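Local coordinates for type IV secretion system protein VirB11 (Brucella suis, PDB 2GZA) that hydrolyses ATP as the hexameric ATPase of a bacterial type IV secretion system linked to virulence, at residues 316-329 / 340-354. Sequence-based numbering, arbitrary orientation.
Sequences RLLYLVVDVVVHVH and ISEVWYDPNTKRALS
Asp323 receives Lys350 through a salt bridge, NZ to OD1 2.7 Å, on the syn lone pair of that oxygen, while OD2 takes the backbone N-H of Val177. Both carboxylate oxygens of this buried aspartate are thus engaged, which probably favours its charged form. The lysine can cross from helix 347-355 because its chain is extended throughout, with CG anti to the backbone N (chi1 -174°). The case illustrates a β-hairpin flanked by helices, whose segments 316-321 and 347-354 approach to 8.8 Å between axes. In a mixed sheet of the P-loop ATPase domain, strand 324-331 lies between 178-182 and antiparallel 339-345, outermost within its own chain, though Ile340 bonds to the backbone of a neighbouring subunit. Val325 and Trp344 exchange two backbone hydrogen bonds, Trp344 N to Val325 O being nearly straight at 178°. From this pair the indole reaches back to helix 311-321, where Trp344 CH2 lies 3.8 Å from Tyr319 CD2. The two rings are near parallel (25°) but slid apart with little overlap. His327 comes within about 4 Å (nearest atoms) of Gly182 in the predicted ATP-binding P-loop. On the other face, Val326 CG1 touches Ile340 CG2 at 3.8 Å.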
# COMPACT_ATOMS: atom_id res chain seq x y z
N ARG C 316 12.31 2.61 -15.17
CA ARG C 316 13.74 2.85 -15.13
C ARG C 316 14.54 1.59 -15.48
O ARG C 316 15.54 1.67 -16.20
CB ARG C 316 14.14 3.40 -13.76
CG ARG C 316 15.63 3.53 -13.55
CD ARG C 316 15.93 2.97 -12.19
NE ARG C 316 17.28 3.24 -11.69
CZ ARG C 316 17.74 4.42 -11.32
NH1 ARG C 316 16.99 5.47 -11.43
NH2 ARG C 316 18.97 4.55 -10.86
N LEU C 317 14.10 0.44 -15.00
CA LEU C 317 14.75 -0.83 -15.32
C LEU C 317 14.71 -1.12 -16.81
O LEU C 317 15.70 -1.56 -17.38
CB LEU C 317 14.14 -1.99 -14.52
CG LEU C 317 14.92 -2.40 -13.26
CD1 LEU C 317 16.41 -2.63 -13.55
CD2 LEU C 317 14.77 -1.38 -12.18
N LEU C 318 13.56 -0.87 -17.43
CA LEU C 318 13.41 -1.03 -18.87
C LEU C 318 14.40 -0.17 -19.66
O LEU C 318 14.98 -0.64 -20.65
CB LEU C 318 11.98 -0.69 -19.31
CG LEU C 318 10.90 -1.78 -19.42
CD1 LEU C 318 11.48 -3.18 -19.34
CD2 LEU C 318 9.82 -1.60 -18.40
N TYR C 319 14.58 1.07 -19.23
CA TYR C 319 15.51 1.98 -19.90
C TYR C 319 16.98 1.63 -19.70
O TYR C 319 17.80 1.92 -20.57
CB TYR C 319 15.25 3.43 -19.50
CG TYR C 319 13.96 4.03 -20.01
CD1 TYR C 319 13.18 4.86 -19.20
CD2 TYR C 319 13.50 3.77 -21.31
CE1 TYR C 319 11.99 5.40 -19.66
CE2 TYR C 319 12.31 4.31 -21.77
CZ TYR C 319 11.56 5.13 -20.95
OH TYR C 319 10.38 5.67 -21.41
N LEU C 320 17.30 1.02 -18.56
CA LEU C 320 18.66 0.59 -18.27
C LEU C 320 19.04 -0.65 -19.06
O LEU C 320 20.22 -0.88 -19.35
CB LEU C 320 18.82 0.34 -16.78
CG LEU C 320 18.89 1.58 -15.90
CD1 LEU C 320 18.80 1.19 -14.45
CD2 LEU C 320 20.16 2.39 -16.16
N VAL C 321 18.03 -1.44 -19.41
CA VAL C 321 18.22 -2.76 -19.97
C VAL C 321 17.97 -2.80 -21.48
O VAL C 321 18.65 -3.51 -22.21
CB VAL C 321 17.30 -3.76 -19.22
CG1 VAL C 321 16.86 -4.91 -20.11
CG2 VAL C 321 17.99 -4.24 -17.97
N VAL C 322 17.00 -2.02 -21.95
CA VAL C 322 16.60 -2.05 -23.36
C VAL C 322 17.25 -0.91 -24.12
O VAL C 322 16.97 0.25 -23.86
CB VAL C 322 15.04 -1.98 -23.55
CG1 VAL C 322 14.67 -1.91 -25.02
CG2 VAL C 322 14.36 -3.19 -22.90
N ASP C 323 18.11 -1.26 -25.07
CA ASP C 323 18.89 -0.27 -25.80
C ASP C 323 18.13 0.27 -27.01
O ASP C 323 18.08 1.48 -27.23
CB ASP C 323 20.23 -0.85 -26.24
CG ASP C 323 21.13 -1.16 -25.07
OD1 ASP C 323 21.34 -0.26 -24.23
OD2 ASP C 323 21.62 -2.31 -24.99
N VAL C 324 17.56 -0.64 -27.80
CA VAL C 324 16.91 -0.27 -29.05
C VAL C 324 15.52 -0.89 -29.13
O VAL C 324 15.33 -2.05 -28.76
CB VAL C 324 17.75 -0.69 -30.28
CG1 VAL C 324 17.06 -0.31 -31.58
CG2 VAL C 324 19.15 -0.07 -30.22
N VAL C 325 14.55 -0.12 -29.60
CA VAL C 325 13.23 -0.64 -29.95
C VAL C 325 12.97 -0.32 -31.42
O VAL C 325 12.94 0.85 -31.81
CB VAL C 325 12.08 -0.04 -29.08
CG1 VAL C 325 10.72 -0.61 -29.51
CG2 VAL C 325 12.31 -0.30 -27.60
N VAL C 326 12.79 -1.35 -32.23
CA VAL C 326 12.45 -1.18 -33.65
C VAL C 326 10.98 -1.50 -33.85
O VAL C 326 10.54 -2.61 -33.57
CB VAL C 326 13.25 -2.13 -34.56
CG1 VAL C 326 13.22 -1.62 -36.00
CG2 VAL C 326 14.68 -2.31 -34.07
N HIS C 327 10.21 -0.52 -34.32
CA HIS C 327 8.79 -0.73 -34.55
C HIS C 327 8.48 -0.98 -36.01
O HIS C 327 8.85 -0.20 -36.86
CB HIS C 327 7.95 0.43 -34.01
CG HIS C 327 6.48 0.28 -34.27
ND1 HIS C 327 5.71 -0.67 -33.63
CD2 HIS C 327 5.65 0.95 -35.10
CE1 HIS C 327 4.46 -0.57 -34.06
NE2 HIS C 327 4.40 0.40 -34.95
N VAL C 328 7.78 -2.08 -36.28
CA VAL C 328 7.36 -2.41 -37.64
C VAL C 328 5.87 -2.12 -37.83
O VAL C 328 5.05 -2.44 -36.97
CB VAL C 328 7.60 -3.89 -37.99
CG1 VAL C 328 7.40 -4.11 -39.48
CG2 VAL C 328 8.99 -4.33 -37.59
N HIS C 329 5.54 -1.53 -38.98
CA HIS C 329 4.15 -1.31 -39.35
C HIS C 329 3.82 -1.91 -40.71
O HIS C 329 4.61 -1.84 -41.64
CB HIS C 329 3.74 0.15 -39.36
CG HIS C 329 2.37 0.38 -39.91
ND1 HIS C 329 2.13 1.14 -41.03
CD2 HIS C 329 1.16 -0.09 -39.51
CE1 HIS C 329 0.83 1.16 -41.28
NE2 HIS C 329 0.22 0.41 -40.38
N ILE C 340 9.47 0.16 -41.43
CA ILE C 340 9.76 0.56 -40.07
C ILE C 340 9.30 1.99 -39.84
O ILE C 340 9.62 2.88 -40.63
CB ILE C 340 11.25 0.39 -39.74
CG1 ILE C 340 11.68 -1.06 -39.98
CG2 ILE C 340 11.55 0.84 -38.31
CD1 ILE C 340 13.17 -1.30 -39.83
N SER C 341 8.55 2.19 -38.77
CA SER C 341 7.99 3.49 -38.41
C SER C 341 8.98 4.34 -37.63
O SER C 341 9.14 5.53 -37.91
CB SER C 341 6.74 3.30 -37.55
OG SER C 341 5.75 2.54 -38.22
N GLU C 342 9.63 3.72 -36.65
CA GLU C 342 10.48 4.42 -35.70
C GLU C 342 11.55 3.47 -35.21
O GLU C 342 11.32 2.27 -35.07
CB GLU C 342 9.63 4.91 -34.52
CG GLU C 342 10.37 5.77 -33.48
CD GLU C 342 9.54 6.08 -32.24
OE1 GLU C 342 10.12 6.60 -31.25
OE2 GLU C 342 8.31 5.80 -32.22
N VAL C 343 12.74 4.01 -34.96
CA VAL C 343 13.78 3.31 -34.24
C VAL C 343 14.09 4.16 -33.02
O VAL C 343 14.46 5.32 -33.13
CB VAL C 343 15.05 3.12 -35.09
CG1 VAL C 343 16.17 2.53 -34.24
CG2 VAL C 343 14.76 2.24 -36.28
N TRP C 344 13.90 3.57 -31.85
CA TRP C 344 14.15 4.27 -30.61
C TRP C 344 15.53 3.87 -30.08
O TRP C 344 15.84 2.68 -29.97
CB TRP C 344 13.02 3.96 -29.62
CG TRP C 344 13.17 4.64 -28.30
CD1 TRP C 344 12.61 5.82 -27.93
CD2 TRP C 344 13.94 4.19 -27.19
NE1 TRP C 344 12.98 6.13 -26.64
CE2 TRP C 344 13.80 5.15 -26.16
CE3 TRP C 344 14.75 3.06 -26.95
CZ2 TRP C 344 14.43 5.02 -24.92
CZ3 TRP C 344 15.38 2.94 -25.71
CH2 TRP C 344 15.21 3.91 -24.72
N TYR C 345 16.34 4.87 -29.78
CA TYR C 345 17.66 4.67 -29.19
C TYR C 345 18.02 5.92 -28.40
O TYR C 345 18.12 7.00 -28.97
CB TYR C 345 18.69 4.38 -30.29
CG TYR C 345 20.11 4.19 -29.81
CD1 TYR C 345 20.43 3.20 -28.89
CD2 TYR C 345 21.14 4.98 -30.32
CE1 TYR C 345 21.74 3.02 -28.46
CE2 TYR C 345 22.45 4.80 -29.90
CZ TYR C 345 22.75 3.82 -28.97
OH TYR C 345 24.05 3.65 -28.56
N ASP C 346 18.20 5.77 -27.09
CA ASP C 346 18.50 6.91 -26.23
C ASP C 346 19.51 6.57 -25.11
O ASP C 346 19.13 6.50 -23.94
CB ASP C 346 17.20 7.49 -25.66
CG ASP C 346 17.36 8.88 -25.08
OD1 ASP C 346 18.43 9.51 -25.25
OD2 ASP C 346 16.40 9.35 -24.44
N PRO C 347 20.80 6.40 -25.47
CA PRO C 347 21.84 6.03 -24.50
C PRO C 347 22.07 7.14 -23.48
O PRO C 347 22.58 6.90 -22.39
CB PRO C 347 23.08 5.82 -25.36
CG PRO C 347 22.82 6.59 -26.60
CD PRO C 347 21.35 6.54 -26.83
N ASN C 348 21.66 8.35 -23.85
CA ASN C 348 21.72 9.52 -22.99
C ASN C 348 20.77 9.44 -21.79
O ASN C 348 21.05 10.04 -20.76
CB ASN C 348 21.42 10.79 -23.80
CG ASN C 348 22.67 11.38 -24.45
OD1 ASN C 348 23.58 11.84 -23.75
ND2 ASN C 348 22.71 11.39 -25.77
N THR C 349 19.66 8.72 -21.92
CA THR C 349 18.76 8.57 -20.79
C THR C 349 19.18 7.36 -19.99
O THR C 349 19.15 7.37 -18.76
CB THR C 349 17.26 8.56 -21.22
OG1 THR C 349 16.96 9.74 -21.96
CG2 THR C 349 16.32 8.52 -20.01
N LYS C 350 19.55 6.30 -20.69
CA LYS C 350 20.23 5.21 -20.04
C LYS C 350 21.32 5.82 -19.15
O LYS C 350 21.41 5.50 -17.98
CB LYS C 350 20.81 4.25 -21.09
CG LYS C 350 21.40 3.00 -20.51
CD LYS C 350 21.78 2.05 -21.60
CE LYS C 350 22.66 0.96 -21.05
NZ LYS C 350 22.56 -0.26 -21.87
N ARG C 351 22.10 6.74 -19.71
CA ARG C 351 23.23 7.37 -19.01
C ARG C 351 22.79 8.15 -17.78
O ARG C 351 23.11 7.77 -16.66
CB ARG C 351 24.00 8.28 -19.96
CG ARG C 351 25.44 8.54 -19.53
CD ARG C 351 26.34 7.39 -19.94
NE ARG C 351 27.29 7.07 -18.88
CZ ARG C 351 27.22 5.99 -18.10
NH1 ARG C 351 26.24 5.11 -18.25
NH2 ARG C 351 28.14 5.81 -17.16
N ALA C 352 22.06 9.24 -18.01
CA ALA C 352 21.56 10.08 -16.93
C ALA C 352 21.04 9.22 -15.78
O ALA C 352 21.57 9.29 -14.67
CB ALA C 352 20.49 11.03 -17.45
N LEU C 353 20.04 8.40 -16.08
CA LEU C 353 19.43 7.45 -15.14
C LEU C 353 20.44 6.63 -14.33
O LEU C 353 20.39 6.62 -13.11
CB LEU C 353 18.48 6.51 -15.88
CG LEU C 353 16.98 6.77 -15.96
CD1 LEU C 353 16.59 8.25 -16.00
CD2 LEU C 353 16.41 6.04 -17.16
N SER C 354 21.34 5.94 -15.02
CA SER C 354 22.30 5.05 -14.35
C SER C 354 23.30 5.83 -13.50
O SER C 354 23.99 5.26 -12.66
CB SER C 354 23.05 4.19 -15.37
OG SER C 354 23.80 4.97 -16.27